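PDB 2DWC: 433aa long hypothetical phosphoribosylglycinamide formyl transferase from Pyrococcus horikoshii, which is of unknown function but belongs to the ATP-grasp family and holds adenosine-5'-diphosphate in this model. Local coordinates for residues B[211-216]-B[228-233]; B[215-220]-B[266-271]; B[246-251]-B[340-345]; B[294-299]-B[312-317]. All coordinates share one frame; numbering follows the deposited sequence.

In the fold
Interactions 1 and 4 lie in the core of the ATP-grasp domain. Interaction 2 is partly buried, with one side of R217 turned to water. Interaction 3 is buried too, but it joins the ATP-grasp range to the C-terminal PurT range. Interactions 1 and 2 share A215 and V216 on strand 209-219, one pairing it with strand 225-238, the other with helix 253-270. Interactions 1 and 3 follow each other across one mixed sheet, and both rest mainly on backbone bonds. Interaction 2 relies on water and a long salt bridge instead. Interaction 4 sets a glutamate against backbone atoms and a proline on a histidine ring. T212 and T299 link interactions 1 and 4.

Interaction 1. Residues B[211-216]-B[228-233]; sequences VTELAV and TFPKPV
The F229 ring has the carboxylate of E213 at its edge, with OE2 in the ring plane and the two flat groups turned 42° apart. The methyl of A215 approaches the same ring obliquely, CB to F229 CE2 at 3.6 Å. The E213 carboxylate also meets two prolines. Its OE2 lies 2.6 Å from P230 O, and its OE1 lies 3.5 Å from P232 CG. The E213 chain bends at chi2 (53°), and the carboxylate reaches P230 with OE2 and P232 with OE1.

The backbones form an antiparallel hairpin in two paired pieces. T212 and V233 exchange two hydrogen bonds, with T212 N to V233 O at 2.8 Å. V216 and T228 do the same, with V216 N to T228 O at 3.0 Å. Between them the register slips by one residue, where L214 centres an inverse gamma turn. A water bridges the strands here. It donates to T212 O and K231 O and accepts from L214 N at 2.8 Å. L214 CD1 packs on V233 CG2 at 4.1 Å.

On the far side of strand 209-219, V211, E213 and A215 bond through their backbones to strand 274-283. F229 bonds in the same way to strand 334-337. Helix 253-270 covers E213 and P232, while V233 leans on strand 241-247.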
loop_
_atom_site.group_PDB
_atom_site.type_symbol
_atom_site.label_atom_id
_atom_site.label_comp_id
_atom_site.label_asym_id
_atom_site.label_seq_id
_atom_site.Cartn_x
_atom_site.Cartn_y
_atom_site.Cartn_z
ATOM N N VAL B 211 16.427 -18.295 8.512
ATOM C CA VAL B 211 15.071 -17.758 8.553
ATOM C C VAL B 211 14.997 -16.512 9.430
ATOM O O VAL B 211 15.787 -16.322 10.347
ATOM C CB VAL B 211 14.061 -18.773 9.118
ATOM C CG1 VAL B 211 13.980 -20.025 8.214
ATOM C CG2 VAL B 211 14.483 -19.156 10.516
ATOM N N THR B 212 14.048 -15.645 9.107
ATOM C CA THR B 212 13.835 -14.446 9.919
ATOM C C THR B 212 12.460 -14.646 10.507
ATOM O O THR B 212 11.502 -14.877 9.746
ATOM C CB THR B 212 13.725 -13.174 9.048
ATOM O OG1 THR B 212 14.931 -12.968 8.289
ATOM C CG2 THR B 212 13.515 -11.964 9.952
ATOM N N GLU B 213 12.349 -14.668 11.842
ATOM C CA GLU B 213 11.038 -14.763 12.455
ATOM C C GLU B 213 10.642 -13.334 12.856
ATOM O O GLU B 213 11.306 -12.700 13.711
ATOM C CB GLU B 213 11.055 -15.668 13.697
ATOM C CG GLU B 213 9.695 -15.755 14.381
ATOM C CD GLU B 213 8.562 -16.156 13.434
ATOM O OE1 GLU B 213 8.811 -17.010 12.561
ATOM O OE2 GLU B 213 7.415 -15.638 13.570
ATOM N N LEU B 214 9.551 -12.842 12.253
ATOM C CA LEU B 214 9.100 -11.461 12.487
ATOM C C LEU B 214 8.162 -11.330 13.657
ATOM O O LEU B 214 7.021 -10.875 13.513
ATOM C CB LEU B 214 8.444 -10.954 11.193
ATOM C CG LEU B 214 9.430 -10.884 10.016
ATOM C CD1 LEU B 214 8.634 -10.747 8.687
ATOM C CD2 LEU B 214 10.418 -9.703 10.222
ATOM N N ALA B 215 8.632 -11.738 14.845
ATOM C CA ALA B 215 7.798 -11.670 16.060
ATOM C C ALA B 215 7.400 -10.213 16.373
ATOM O O ALA B 215 8.225 -9.302 16.297
ATOM C CB ALA B 215 8.573 -12.245 17.247
ATOM N N VAL B 216 6.135 -9.988 16.678
ATOM C CA VAL B 216 5.713 -8.624 17.024
ATOM C C VAL B 216 5.085 -8.561 18.401
ATOM O O VAL B 216 4.159 -9.322 18.713
ATOM C CB VAL B 216 4.733 -8.035 15.921
ATOM C CG1 VAL B 216 3.481 -8.915 15.724
ATOM C CG2 VAL B 216 4.272 -6.617 16.308
ATOM N N THR B 228 3.043 -11.999 18.799
ATOM C CA THR B 228 2.398 -12.721 17.703
ATOM C C THR B 228 3.423 -13.098 16.675
ATOM O O THR B 228 4.360 -12.346 16.380
ATOM C CB THR B 228 1.253 -11.843 17.118
ATOM O OG1 THR B 228 0.331 -11.624 18.160
ATOM C CG2 THR B 228 0.535 -12.516 15.941
ATOM N N PHE B 229 3.250 -14.305 16.126
ATOM C CA PHE B 229 4.226 -14.864 15.223
ATOM C C PHE B 229 3.830 -15.164 13.807
ATOM O O PHE B 229 3.010 -16.089 13.559
ATOM C CB PHE B 229 4.758 -16.181 15.820
ATOM C CG PHE B 229 5.438 -15.998 17.156
ATOM C CD1 PHE B 229 4.689 -15.993 18.338
ATOM C CD2 PHE B 229 6.794 -15.753 17.208
ATOM C CE1 PHE B 229 5.304 -15.742 19.560
ATOM C CE2 PHE B 229 7.431 -15.494 18.425
ATOM C CZ PHE B 229 6.679 -15.489 19.605
ATOM N N PRO B 230 4.388 -14.404 12.841
ATOM C CA PRO B 230 4.084 -14.664 11.425
ATOM C C PRO B 230 4.815 -15.962 11.035
ATOM O O PRO B 230 5.696 -16.458 11.774
ATOM C CB PRO B 230 4.741 -13.484 10.672
ATOM C CG PRO B 230 4.738 -12.366 11.699
ATOM C CD PRO B 230 5.068 -13.105 13.029
ATOM N N LYS B 231 4.514 -16.498 9.856
ATOM C CA LYS B 231 5.244 -17.681 9.419
ATOM C C LYS B 231 6.719 -17.291 9.195
ATOM O O LYS B 231 7.026 -16.166 8.778
ATOM C CB LYS B 231 4.643 -18.205 8.105
ATOM C CG LYS B 231 3.329 -18.902 8.290
ATOM C CD LYS B 231 3.659 -20.328 8.800
ATOM C CE LYS B 231 2.453 -21.207 8.872
ATOM N NZ LYS B 231 2.907 -22.614 9.176
ATOM N N PRO B 232 7.664 -18.200 9.474
ATOM C CA PRO B 232 9.086 -17.899 9.272
ATOM C C PRO B 232 9.364 -17.472 7.804
ATOM O O PRO B 232 8.725 -17.968 6.863
ATOM C CB PRO B 232 9.784 -19.248 9.598
ATOM C CG PRO B 232 8.865 -19.873 10.592
ATOM C CD PRO B 232 7.467 -19.541 10.061
ATOM N N VAL B 233 10.324 -16.579 7.623
ATOM C CA VAL B 233 10.693 -16.096 6.299
ATOM C C VAL B 233 12.043 -16.676 5.931
ATOM O O VAL B 233 13.026 -16.450 6.631
ATOM C CB VAL B 233 10.773 -14.511 6.294
ATOM C CG1 VAL B 233 11.545 -13.987 5.076
ATOM C CG2 VAL B 233 9.360 -13.957 6.318
HETATM O O HOH W 1 8.620 -14.243 10.028
#

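Interaction 2. Residues B[215-220]-B[266-271]; sequences AVRHFD and ITDVLG
R217 reaches from strand 209-219 of the mixed sheet to the C-terminal end of helix 253-270, a strand-to-helix contact within the ATP-grasp domain. The close part lies where the helix stops. G271, with positive phi (72°), is the first residue to leave the helical path. Its CA sits over one face of the R217 guanidinium, 3.6 Å from R217 CZ and offset toward the rim. A bend at chi3 (55°) turns the guanidinium out of line with the extended part of the chain before it. R217 CD comes within 3.5 Å of T267 O, and that oxygen accepts the helical bond from G271 N. Deeper in, A215 CB meets T267 CG2. T267 and L270 also pack on F276 of strand 274-283, so this end of the helix lies against the sheet.

The outer side is looser and wet. The salt bridge from R217 to D268 is long, and the guanidinium and carboxylate planes stand nearly perpendicular, 86° apart. D268 is exposed and has a second charged partner in K264. R217 NE turns instead to the backbone oxygen of G272. Two waters span the gap to D268, both in the guanidinium plane at its edge. One of them also bonds to T267 OG1. Each accepts from R217 NH1 at 2.8 Å and donates to D268 OD2, one at 2.6 Å and the other at 3.0 Å.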
loop_
_atom_site.group_PDB
_atom_site.type_symbol
_atom_site.label_atom_id
_atom_site.label_comp_id
_atom_site.label_asym_id
_atom_site.label_seq_id
_atom_site.Cartn_x
_atom_site.Cartn_y
_atom_site.Cartn_z
ATOM N N ALA B 215 8.632 -11.738 14.845
ATOM C CA ALA B 215 7.798 -11.670 16.060
ATOM C C ALA B 215 7.400 -10.213 16.373
ATOM O O ALA B 215 8.225 -9.302 16.297
ATOM C CB ALA B 215 8.573 -12.245 17.247
ATOM N N VAL B 216 6.135 -9.988 16.678
ATOM C CA VAL B 216 5.713 -8.624 17.024
ATOM C C VAL B 216 5.085 -8.561 18.401
ATOM O O VAL B 216 4.159 -9.322 18.713
ATOM C CB VAL B 216 4.733 -8.035 15.921
ATOM C CG1 VAL B 216 3.481 -8.915 15.724
ATOM C CG2 VAL B 216 4.272 -6.617 16.308
ATOM N N ARG B 217 5.617 -7.652 19.241
ATOM C CA ARG B 217 5.105 -7.415 20.591
ATOM C C ARG B 217 4.093 -6.290 20.491
ATOM O O ARG B 217 4.391 -5.233 19.967
ATOM C CB ARG B 217 6.245 -7.008 21.527
ATOM C CG ARG B 217 7.093 -8.249 21.983
ATOM C CD ARG B 217 8.323 -7.887 22.810
ATOM N NE ARG B 217 7.908 -7.077 23.953
ATOM C CZ ARG B 217 7.531 -7.571 25.126
ATOM N NH1 ARG B 217 7.518 -8.892 25.329
ATOM N NH2 ARG B 217 7.189 -6.748 26.094
ATOM N N HIS B 218 2.903 -6.480 21.036
ATOM C CA HIS B 218 1.870 -5.439 20.900
ATOM C C HIS B 218 0.820 -5.684 21.984
ATOM O O HIS B 218 0.846 -6.723 22.641
ATOM C CB HIS B 218 1.206 -5.586 19.505
ATOM C CG HIS B 218 0.528 -6.919 19.312
ATOM N ND1 HIS B 218 -0.813 -7.126 19.563
ATOM C CD2 HIS B 218 1.014 -8.106 18.874
ATOM C CE1 HIS B 218 -1.126 -8.381 19.271
ATOM N NE2 HIS B 218 -0.036 -8.995 18.849
ATOM N N PHE B 219 -0.084 -4.720 22.159
ATOM C CA PHE B 219 -1.159 -4.857 23.146
ATOM C C PHE B 219 -2.266 -5.733 22.603
ATOM O O PHE B 219 -2.580 -5.709 21.399
ATOM C CB PHE B 219 -1.800 -3.501 23.460
ATOM C CG PHE B 219 -0.940 -2.603 24.321
ATOM C CD1 PHE B 219 -0.571 -2.993 25.620
ATOM C CD2 PHE B 219 -0.439 -1.400 23.809
ATOM C CE1 PHE B 219 0.292 -2.206 26.391
ATOM C CE2 PHE B 219 0.430 -0.604 24.573
ATOM C CZ PHE B 219 0.797 -1.018 25.879
ATOM N N ASP B 220 -2.850 -6.528 23.492
ATOM C CA ASP B 220 -4.010 -7.325 23.121
ATOM C C ASP B 220 -5.214 -6.504 23.525
ATOM O O ASP B 220 -5.099 -5.412 24.104
ATOM C CB ASP B 220 -4.014 -8.715 23.811
ATOM C CG ASP B 220 -4.101 -8.650 25.351
ATOM O OD1 ASP B 220 -4.513 -7.622 25.941
ATOM O OD2 ASP B 220 -3.773 -9.681 25.985
ATOM N N ILE B 266 13.664 -14.635 23.128
ATOM C CA ILE B 266 14.474 -13.457 22.822
ATOM C C ILE B 266 13.665 -12.170 22.959
ATOM O O ILE B 266 14.108 -11.218 23.593
ATOM C CB ILE B 266 15.063 -13.545 21.420
ATOM C CG1 ILE B 266 16.177 -14.610 21.416
ATOM C CG2 ILE B 266 15.640 -12.161 20.987
ATOM C CD1 ILE B 266 16.578 -15.092 20.004
ATOM N N THR B 267 12.487 -12.132 22.353
ATOM C CA THR B 267 11.709 -10.894 22.456
ATOM C C THR B 267 11.196 -10.626 23.870
ATOM O O THR B 267 11.051 -9.470 24.261
ATOM C CB THR B 267 10.564 -10.852 21.405
ATOM O OG1 THR B 267 9.643 -11.914 21.641
ATOM C CG2 THR B 267 11.159 -10.983 19.980
ATOM N N ASP B 268 10.915 -11.671 24.658
ATOM C CA ASP B 268 10.495 -11.441 26.055
ATOM C C ASP B 268 11.641 -10.717 26.794
ATOM O O ASP B 268 11.390 -9.886 27.683
ATOM C CB ASP B 268 10.233 -12.783 26.769
ATOM C CG ASP B 268 8.877 -13.379 26.439
ATOM O OD1 ASP B 268 8.672 -14.557 26.819
ATOM O OD2 ASP B 268 8.015 -12.708 25.805
ATOM N N VAL B 269 12.891 -11.060 26.482
ATOM C CA VAL B 269 14.012 -10.364 27.121
ATOM C C VAL B 269 14.194 -8.922 26.594
ATOM O O VAL B 269 14.428 -7.990 27.377
ATOM C CB VAL B 269 15.329 -11.122 26.917
ATOM C CG1 VAL B 269 16.509 -10.273 27.412
ATOM C CG2 VAL B 269 15.277 -12.463 27.704
ATOM N N LEU B 270 14.103 -8.729 25.277
ATOM C CA LEU B 270 14.310 -7.376 24.747
ATOM C C LEU B 270 13.182 -6.432 25.164
ATOM O O LEU B 270 13.440 -5.266 25.459
ATOM C CB LEU B 270 14.504 -7.413 23.208
ATOM C CG LEU B 270 15.757 -8.189 22.767
ATOM C CD1 LEU B 270 15.793 -8.254 21.242
ATOM C CD2 LEU B 270 17.047 -7.497 23.317
ATOM N N GLY B 271 11.946 -6.943 25.183
ATOM C CA GLY B 271 10.799 -6.165 25.629
ATOM C C GLY B 271 10.340 -5.070 24.666
ATOM O O GLY B 271 10.694 -5.118 23.488
HETATM O O HOH W 2 7.964 -11.098 23.705
HETATM O O HOH W 3 6.757 -10.534 27.463
#

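Interaction 3. Residues B[246-251]-B[340-345]; sequences WQPAEI and LIPAAT
Q247 and A343 form an antiparallel hydrogen-bonded pair, where strand 241-247 meets strand 343-349 in the mixed sheet. The pair joins the ATP-grasp part of the chain to the C-terminal PurT part. Both backbone groups of Q247 are used. Q247 N donates to A343 O at 2.9 Å. A343 N donates back to Q247 O at 3.0 Å. Each acceptor also takes a CA-H contact, A343 O from W246 CA and Q247 O from P342 CA.

The next pair, W246 with A344, is non-hydrogen-bonded. Here the alpha carbons come to 3.9 Å, W246 CA to A344 CA. The backbone of A344 bonds instead with A392 on strand 386-393, so strand 343-349 has partners on both edges.

The Q247 side chain is extended, with CG anti to the backbone N (chi1 -166°), and this carries its amide to S306 and K231. Its OE1 accepts from S306 OG, and its NE2 donates to K231 O.

W246 and A344 point to the face covered by helix 397-409, where K401 makes a cation-pi contact with the indole. Near the end of the pairing, L340 and I341 touch L340 of the second subunit. P248 follows a cis peptide bond, and its ring crosses that of P342, with P248 CD 4.0 Å from P342 CB.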
loop_
_atom_site.group_PDB
_atom_site.type_symbol
_atom_site.label_atom_id
_atom_site.label_comp_id
_atom_site.label_asym_id
_atom_site.label_seq_id
_atom_site.Cartn_x
_atom_site.Cartn_y
_atom_site.Cartn_z
ATOM N N TRP B 246 11.502 -15.271 1.176
ATOM C CA TRP B 246 10.239 -15.847 0.784
ATOM C C TRP B 246 9.513 -16.294 2.020
ATOM O O TRP B 246 10.127 -16.478 3.075
ATOM C CB TRP B 246 10.457 -17.075 -0.168
ATOM C CG TRP B 246 11.416 -18.137 0.403
ATOM C CD1 TRP B 246 11.102 -19.228 1.198
ATOM C CD2 TRP B 246 12.832 -18.133 0.263
ATOM N NE1 TRP B 246 12.280 -19.892 1.563
ATOM C CE2 TRP B 246 13.342 -19.231 0.996
ATOM C CE3 TRP B 246 13.736 -17.301 -0.424
ATOM C CZ2 TRP B 246 14.720 -19.512 1.063
ATOM C CZ3 TRP B 246 15.103 -17.583 -0.362
ATOM C CH2 TRP B 246 15.581 -18.687 0.384
ATOM N N GLN B 247 8.202 -16.476 1.888
ATOM C CA GLN B 247 7.402 -16.935 3.035
ATOM C C GLN B 247 6.375 -17.903 2.477
ATOM O O GLN B 247 5.769 -17.630 1.462
ATOM C CB GLN B 247 6.667 -15.760 3.699
ATOM C CG GLN B 247 6.083 -16.090 5.094
ATOM C CD GLN B 247 5.282 -14.927 5.679
ATOM O OE1 GLN B 247 4.459 -14.321 4.971
ATOM N NE2 GLN B 247 5.478 -14.637 6.974
ATOM N N PRO B 248 6.162 -19.056 3.134
ATOM C CA PRO B 248 6.820 -19.515 4.361
ATOM C C PRO B 248 8.092 -20.289 4.055
ATOM O O PRO B 248 8.270 -20.829 2.952
ATOM C CB PRO B 248 5.758 -20.404 5.005
ATOM C CG PRO B 248 5.148 -21.147 3.765
ATOM C CD PRO B 248 5.145 -20.028 2.655
ATOM N N ALA B 249 9.001 -20.309 5.011
ATOM C CA ALA B 249 10.240 -21.076 4.849
ATOM C C ALA B 249 9.835 -22.570 4.801
ATOM O O ALA B 249 8.933 -22.994 5.510
ATOM C CB ALA B 249 11.154 -20.822 6.036
ATOM N N GLU B 250 10.504 -23.351 3.968
ATOM C CA GLU B 250 10.156 -24.763 3.852
ATOM C C GLU B 250 10.938 -25.571 4.872
ATOM O O GLU B 250 11.959 -26.189 4.553
ATOM C CB GLU B 250 10.440 -25.230 2.428
ATOM C CG GLU B 250 9.501 -24.550 1.408
ATOM C CD GLU B 250 9.681 -25.089 -0.020
ATOM O OE1 GLU B 250 10.717 -24.782 -0.655
ATOM O OE2 GLU B 250 8.776 -25.822 -0.494
ATOM N N ILE B 251 10.470 -25.504 6.116
ATOM C CA ILE B 251 11.089 -26.199 7.236
ATOM C C ILE B 251 10.050 -27.084 7.920
ATOM O O ILE B 251 8.843 -26.907 7.728
ATOM C CB ILE B 251 11.689 -25.189 8.277
ATOM C CG1 ILE B 251 10.560 -24.350 8.909
ATOM C CG2 ILE B 251 12.763 -24.332 7.593
ATOM C CD1 ILE B 251 11.043 -23.394 10.033
ATOM N N LEU B 340 -1.416 -14.835 3.961
ATOM C CA LEU B 340 -2.486 -14.835 2.976
ATOM C C LEU B 340 -2.153 -15.747 1.789
ATOM O O LEU B 340 -3.003 -16.536 1.326
ATOM C CB LEU B 340 -2.758 -13.400 2.487
ATOM C CG LEU B 340 -3.799 -13.254 1.371
ATOM C CD1 LEU B 340 -5.169 -13.720 1.858
ATOM C CD2 LEU B 340 -3.854 -11.813 0.913
ATOM N N ILE B 341 -0.915 -15.669 1.306
ATOM C CA ILE B 341 -0.477 -16.475 0.145
ATOM C C ILE B 341 1.045 -16.531 0.140
ATOM O O ILE B 341 1.701 -15.580 0.574
ATOM C CB ILE B 341 -1.007 -15.845 -1.179
ATOM C CG1 ILE B 341 -0.656 -16.728 -2.396
ATOM C CG2 ILE B 341 -0.391 -14.441 -1.395
ATOM C CD1 ILE B 341 -1.277 -16.196 -3.735
ATOM N N PRO B 342 1.633 -17.671 -0.260
ATOM C CA PRO B 342 3.097 -17.731 -0.284
ATOM C C PRO B 342 3.618 -16.668 -1.257
ATOM O O PRO B 342 2.964 -16.373 -2.264
ATOM C CB PRO B 342 3.386 -19.147 -0.814
ATOM C CG PRO B 342 2.224 -19.961 -0.253
ATOM C CD PRO B 342 1.048 -19.007 -0.540
ATOM N N ALA B 343 4.801 -16.129 -0.961
ATOM C CA ALA B 343 5.361 -15.091 -1.850
ATOM C C ALA B 343 6.852 -15.012 -1.691
ATOM O O ALA B 343 7.437 -15.666 -0.838
ATOM C CB ALA B 343 4.690 -13.691 -1.548
ATOM N N ALA B 344 7.486 -14.222 -2.536
ATOM C CA ALA B 344 8.929 -14.080 -2.481
ATOM C C ALA B 344 9.325 -12.735 -3.035
ATOM O O ALA B 344 8.546 -12.094 -3.751
ATOM C CB ALA B 344 9.590 -15.174 -3.364
ATOM N N THR B 345 10.555 -12.334 -2.735
ATOM C CA THR B 345 11.118 -11.087 -3.257
ATOM C C THR B 345 12.494 -11.374 -3.826
ATOM O O THR B 345 13.114 -12.393 -3.510
ATOM C CB THR B 345 11.349 -10.014 -2.171
ATOM O OG1 THR B 345 12.435 -10.429 -1.320
ATOM C CG2 THR B 345 10.096 -9.774 -1.355
#

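Interaction 4. Residues B[294-299]-B[312-317]; sequences PRPHDT and SEFALH
This is a buried contact between a loop and the first turn of a helix, near the centre of the chain. The loop 294-299 follows strand 286-293, and the helix is 313-322. P296 has the largest share of the contact. Its CD sits over the H317 ring, 3.4 Å from the ring centroid and only 10° off the normal, a CH-pi contact. With CG anti to the backbone N (chi1 -166°), the H317 ring swings toward P296, and chi2 turns its face to the proline. H317 ND1 accepts from the backbone N of I275, which would hold the ring's rotation. On another side, P296 CB lies 3.9 Å from F314 CE1.

E313 takes up the polar part. Its carboxylate faces the backbone of H297. H297 N donates to E313 OE2 at 3.1 Å, on the syn side and 24° out of the carboxylate plane. H297 O lies 2.6 Å from E313 OE1. The acid thus meets both polar backbone atoms of a single loop residue.

S312 caps the helix. Its OG accepts weak bonds from F314 N and A315 N. T299 OG1 bonds to T212 of strand 209-219, and the H297 side chain lies about 7 Å from the bound adenosine-5'-diphosphate. The contact therefore joins an N-capped helix to a loop beside the nucleotide pocket of an ATP-grasp domain.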
loop_
_atom_site.group_PDB
_atom_site.type_symbol
_atom_site.label_atom_id
_atom_site.label_comp_id
_atom_site.label_asym_id
_atom_site.label_seq_id
_atom_site.Cartn_x
_atom_site.Cartn_y
_atom_site.Cartn_z
ATOM N N PRO B 294 16.005 -5.245 16.104
ATOM C CA PRO B 294 14.818 -4.793 16.831
ATOM C C PRO B 294 13.947 -3.812 16.038
ATOM O O PRO B 294 13.573 -2.755 16.550
ATOM C CB PRO B 294 15.426 -4.177 18.090
ATOM C CG PRO B 294 16.638 -3.491 17.531
ATOM C CD PRO B 294 17.200 -4.490 16.536
ATOM N N ARG B 295 13.600 -4.219 14.821
ATOM C CA ARG B 295 12.803 -3.381 13.919
ATOM C C ARG B 295 12.558 -4.181 12.673
ATOM O O ARG B 295 13.142 -5.253 12.495
ATOM C CB ARG B 295 13.638 -2.123 13.560
ATOM C CG ARG B 295 15.050 -2.383 12.986
ATOM C CD ARG B 295 15.804 -1.009 12.857
ATOM N NE ARG B 295 17.131 -1.115 13.426
ATOM C CZ ARG B 295 17.522 -0.717 14.643
ATOM N NH1 ARG B 295 16.722 -0.109 15.566
ATOM N NH2 ARG B 295 18.768 -1.000 14.963
ATOM N N PRO B 296 11.708 -3.664 11.773
ATOM C CA PRO B 296 11.396 -4.322 10.500
ATOM C C PRO B 296 12.757 -4.588 9.810
ATOM O O PRO B 296 13.711 -3.806 9.948
ATOM C CB PRO B 296 10.597 -3.257 9.748
ATOM C CG PRO B 296 9.808 -2.573 10.845
ATOM C CD PRO B 296 10.819 -2.493 12.018
ATOM N N HIS B 297 12.839 -5.680 9.069
ATOM C CA HIS B 297 14.071 -6.106 8.449
ATOM C C HIS B 297 13.838 -6.286 6.942
ATOM O O HIS B 297 12.720 -6.648 6.523
ATOM C CB HIS B 297 14.452 -7.456 9.086
ATOM C CG HIS B 297 15.827 -7.923 8.746
ATOM N ND1 HIS B 297 16.959 -7.216 9.098
ATOM C CD2 HIS B 297 16.259 -9.039 8.111
ATOM C CE1 HIS B 297 18.030 -7.876 8.692
ATOM N NE2 HIS B 297 17.634 -8.984 8.089
ATOM N N ASP B 298 14.881 -6.102 6.138
ATOM C CA ASP B 298 14.678 -6.216 4.709
ATOM C C ASP B 298 14.088 -7.521 4.183
ATOM O O ASP B 298 13.259 -7.490 3.278
ATOM C CB ASP B 298 15.966 -5.834 3.937
ATOM C CG ASP B 298 17.205 -6.583 4.410
ATOM O OD1 ASP B 298 18.321 -6.132 4.047
ATOM O OD2 ASP B 298 17.086 -7.611 5.116
ATOM N N THR B 299 14.443 -8.653 4.786
ATOM C CA THR B 299 13.924 -9.942 4.309
ATOM C C THR B 299 12.414 -9.971 4.456
ATOM O O THR B 299 11.722 -10.651 3.695
ATOM C CB THR B 299 14.539 -11.092 5.111
ATOM O OG1 THR B 299 14.183 -10.939 6.488
ATOM C CG2 THR B 299 16.096 -11.062 4.958
ATOM N N SER B 312 1.489 -6.019 6.427
ATOM C CA SER B 312 2.897 -6.353 6.158
ATOM C C SER B 312 3.659 -6.086 7.458
ATOM O O SER B 312 3.105 -5.527 8.407
ATOM C CB SER B 312 3.497 -5.387 5.101
ATOM O OG SER B 312 3.571 -4.079 5.701
ATOM N N GLU B 313 4.941 -6.451 7.495
ATOM C CA GLU B 313 5.707 -6.211 8.713
ATOM C C GLU B 313 5.711 -4.718 9.060
ATOM O O GLU B 313 5.867 -4.357 10.219
ATOM C CB GLU B 313 7.182 -6.717 8.595
ATOM C CG GLU B 313 7.960 -6.113 7.407
ATOM C CD GLU B 313 9.482 -6.300 7.549
ATOM O OE1 GLU B 313 10.193 -6.026 6.547
ATOM O OE2 GLU B 313 9.949 -6.682 8.657
ATOM N N PHE B 314 5.595 -3.856 8.044
ATOM C CA PHE B 314 5.620 -2.404 8.307
ATOM C C PHE B 314 4.378 -1.918 9.012
ATOM O O PHE B 314 4.463 -1.074 9.930
ATOM C CB PHE B 314 5.834 -1.695 6.958
ATOM C CG PHE B 314 6.992 -2.262 6.222
ATOM C CD1 PHE B 314 8.276 -2.128 6.723
ATOM C CD2 PHE B 314 6.780 -3.030 5.059
ATOM C CE1 PHE B 314 9.366 -2.752 6.102
ATOM C CE2 PHE B 314 7.851 -3.654 4.419
ATOM C CZ PHE B 314 9.156 -3.523 4.943
ATOM N N ALA B 315 3.225 -2.433 8.583
ATOM C CA ALA B 315 1.968 -2.088 9.186
ATOM C C ALA B 315 1.870 -2.773 10.566
ATOM O O ALA B 315 1.278 -2.202 11.478
ATOM C CB ALA B 315 0.786 -2.557 8.281
ATOM N N LEU B 316 2.460 -3.962 10.705
ATOM C CA LEU B 316 2.415 -4.651 12.024
ATOM C C LEU B 316 3.232 -3.811 13.002
ATOM O O LEU B 316 2.825 -3.600 14.134
ATOM C CB LEU B 316 3.024 -6.045 11.947
ATOM C CG LEU B 316 2.110 -7.038 11.213
ATOM C CD1 LEU B 316 2.865 -8.336 10.930
ATOM C CD2 LEU B 316 0.840 -7.312 12.069
ATOM N N HIS B 317 4.389 -3.341 12.551
ATOM C CA HIS B 317 5.236 -2.508 13.413
ATOM C C HIS B 317 4.502 -1.235 13.793
ATOM O O HIS B 317 4.479 -0.842 14.951
ATOM C CB HIS B 317 6.522 -2.123 12.651
ATOM C CG HIS B 317 7.611 -1.557 13.506
ATOM N ND1 HIS B 317 8.085 -2.182 14.641
ATOM C CD2 HIS B 317 8.370 -0.445 13.341
ATOM C CE1 HIS B 317 9.102 -1.492 15.131
ATOM N NE2 HIS B 317 9.299 -0.429 14.360
#